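Phage related exonuclease (Haemophilus somnus 129PT, PDB 3K93) probably acts as a metal-dependent exonuclease that hydrolyses DNA from its ends. Local coordinates at residues F157-T162 / I186-T191. Numbering follows the deposited sequence. Where two conformers were deposited one is given.
Sequences FVLFPT and IRRITT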
loop_
_atom_site.group_PDB
_atom_site.type_symbol
_atom_site.label_atom_id
_atom_site.label_comp_id
_atom_site.label_asym_id
_atom_site.label_seq_id
_atom_site.Cartn_x
_atom_site.Cartn_y
_atom_site.Cartn_z
ATOM N N PHE A 157 9.184 18.002 16.653
ATOM C CA PHE A 157 7.975 17.197 16.556
ATOM C C PHE A 157 7.187 17.482 17.835
ATOM O O PHE A 157 7.704 17.262 18.925
ATOM C CB PHE A 157 8.318 15.718 16.504
ATOM C CG PHE A 157 8.983 15.310 15.244
ATOM C CD1 PHE A 157 8.240 15.084 14.105
ATOM C CD2 PHE A 157 10.343 15.133 15.187
ATOM C CE1 PHE A 157 8.853 14.705 12.933
ATOM C CE2 PHE A 157 10.955 14.744 14.010
ATOM C CZ PHE A 157 10.220 14.546 12.892
ATOM N N VAL A 158 5.942 17.958 17.667
ATOM C CA VAL A 158 5.095 18.379 18.771
ATOM C C VAL A 158 3.696 17.771 18.664
ATOM O O VAL A 158 3.065 17.794 17.585
ATOM C CB VAL A 158 5.016 19.910 18.850
ATOM C CG1 VAL A 158 6.360 20.477 19.281
ATOM C CG2 VAL A 158 4.594 20.500 17.523
ATOM N N LEU A 159 3.223 17.193 19.768
ATOM C CA LEU A 159 1.890 16.584 19.857
ATOM C C LEU A 159 1.004 17.434 20.739
ATOM O O LEU A 159 1.244 17.550 21.961
ATOM C CB LEU A 159 1.960 15.159 20.453
ATOM C CG LEU A 159 0.604 14.463 20.563
ATOM C CD1 LEU A 159 -0.073 14.308 19.178
ATOM C CD2 LEU A 159 0.695 13.087 21.315
ATOM N N PHE A 160 -0.009 18.038 20.121
ATOM C CA PHE A 160 -1.056 18.710 20.838
ATOM C C PHE A 160 -2.328 17.914 20.605
ATOM O O PHE A 160 -2.420 17.165 19.627
ATOM C CB PHE A 160 -1.289 20.125 20.256
ATOM C CG PHE A 160 -0.110 21.059 20.391
ATOM C CD1 PHE A 160 0.230 21.591 21.623
ATOM C CD2 PHE A 160 0.631 21.433 19.285
ATOM C CE1 PHE A 160 1.299 22.447 21.764
ATOM C CE2 PHE A 160 1.724 22.328 19.430
ATOM C CZ PHE A 160 2.047 22.825 20.676
ATOM N N PRO A 161 -3.337 18.133 21.432
ATOM C CA PRO A 161 -4.653 17.564 21.125
ATOM C C PRO A 161 -5.169 18.038 19.791
ATOM O O PRO A 161 -4.905 19.181 19.405
ATOM C CB PRO A 161 -5.558 18.112 22.234
ATOM C CG PRO A 161 -4.694 18.689 23.222
ATOM C CD PRO A 161 -3.362 18.969 22.636
ATOM N N THR A 162 -5.906 17.180 19.084
ATOM C CA THR A 162 -6.455 17.536 17.799
ATOM C C THR A 162 -7.639 18.474 18.019
ATOM O O THR A 162 -8.503 18.166 18.802
ATOM C CB THR A 162 -6.869 16.260 17.016
ATOM O OG1 THR A 162 -5.696 15.476 16.764
ATOM C CG2 THR A 162 -7.527 16.591 15.669
ATOM N N ILE A 186 5.909 18.668 28.338
ATOM C CA ILE A 186 7.334 18.469 28.105
ATOM C C ILE A 186 7.662 17.098 27.512
ATOM O O ILE A 186 8.667 16.994 26.851
ATOM C CB ILE A 186 8.289 18.810 29.320
ATOM C CG1 ILE A 186 7.865 18.129 30.603
ATOM C CG2 ILE A 186 8.402 20.368 29.572
ATOM C CD1 ILE A 186 7.747 16.673 30.508
ATOM N N ARG A 187 6.804 16.081 27.682
ATOM C CA ARG A 187 7.017 14.784 27.008
ATOM C C ARG A 187 6.458 14.707 25.585
ATOM O O ARG A 187 6.649 13.686 24.886
ATOM C CB ARG A 187 6.431 13.647 27.832
ATOM C CG ARG A 187 7.273 13.347 29.099
ATOM C CD ARG A 187 6.510 12.524 30.059
ATOM N NE ARG A 187 7.258 12.293 31.295
ATOM C CZ ARG A 187 6.842 11.507 32.287
ATOM N NH1 ARG A 187 5.678 10.872 32.207
ATOM N NH2 ARG A 187 7.593 11.352 33.367
ATOM N N ARG A 188 5.785 15.769 25.149
ATOM C CA ARG A 188 5.145 15.777 23.835
ATOM C C ARG A 188 5.895 16.615 22.807
ATOM O O ARG A 188 5.343 16.937 21.773
ATOM C CB ARG A 188 3.683 16.226 23.960
ATOM C CG ARG A 188 2.833 15.135 24.559
ATOM C CD ARG A 188 1.352 15.488 24.588
ATOM N NE ARG A 188 1.009 16.386 25.687
ATOM C CZ ARG A 188 0.586 17.643 25.569
ATOM N NH1 ARG A 188 0.438 18.235 24.391
ATOM N NH2 ARG A 188 0.306 18.343 26.662
ATOM N N ILE A 189 7.144 16.984 23.108
ATOM C CA ILE A 189 8.027 17.613 22.126
ATOM C C ILE A 189 9.260 16.732 22.034
ATOM O O ILE A 189 9.845 16.413 23.050
ATOM C CB ILE A 189 8.360 19.123 22.459
ATOM C CG1 ILE A 189 9.355 19.689 21.434
ATOM C CG2 ILE A 189 8.873 19.295 23.851
ATOM C CD1 ILE A 189 9.478 21.214 21.452
ATOM N N THR A 190 9.623 16.318 20.827
ATOM C CA THR A 190 10.868 15.621 20.580
ATOM C C THR A 190 11.560 16.353 19.465
ATOM O O THR A 190 10.955 16.574 18.401
ATOM C CB THR A 190 10.661 14.149 20.177
ATOM O OG1 THR A 190 9.958 13.476 21.220
ATOM C CG2 THR A 190 12.020 13.415 19.960
ATOM N N THR A 191 12.823 16.740 19.710
ATOM C CA THR A 191 13.595 17.581 18.789
ATOM C C THR A 191 14.713 16.771 18.115
ATOM O O THR A 191 15.374 16.004 18.792
ATOM C CB THR A 191 14.224 18.783 19.523
ATOM O OG1 THR A 191 13.184 19.636 20.012
ATOM C CG2 THR A 191 15.098 19.604 18.564
#
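Arg188 reaches across to Leu159 next to the paired strands. Its NH1 donates to Leu159 O at 2.7 Å. The bond lies in the carbonyl plane and 10° out of the guanidinium plane. Leu159 O thus meets the guanidinium at its edge. The arginine chain bends at chi3 (-79°), which brings NH1 back to this carbonyl. On the way, CD passes 4.1 Å from Leu159 CD2, and the two side chains cross at about a right angle. The backbone joins the same two residues a second time, as Leu159 N donates to Arg188 O at 2.9 Å. Arg188 NE also bonds to Ile183 O, so more than one nitrogen holds the guanidinium, which probably limits its rotation.

Beyond this pair the segments run as antiparallel strands. Phe157 and Thr190 form a hydrogen-bonded pair, with both backbone N...O distances, Phe157 N to Thr190 O and Thr190 N to Phe157 O, at 2.9 Å. Thr190 O lies near the plane of the Phe157 ring, at its edge, 3.6 Å from Phe157 CD2. Val158 and Ile189 form the next, non-hydrogen-bonded pair. Their side chains lie alongside each other and point the same way, with CG1 of Val158 3.8 Å from CG1 of Ile189.

The contact joins the C-terminal part of strand 152-158 to the first residues of strand 189-195, the latter outermost in a four-stranded mixed sheet within this chain. Helix 68-79 covers the Val158 and Ile189 face through Leu74 and Thr78. Helix 125-135 packs on the face of Phe157 and Thr190, while Thr190 OG1 hydrogen-bonds with the carbonyls of Pro122 and Phe123. Val180 of helix 173-181 touches both Leu159 and Arg188.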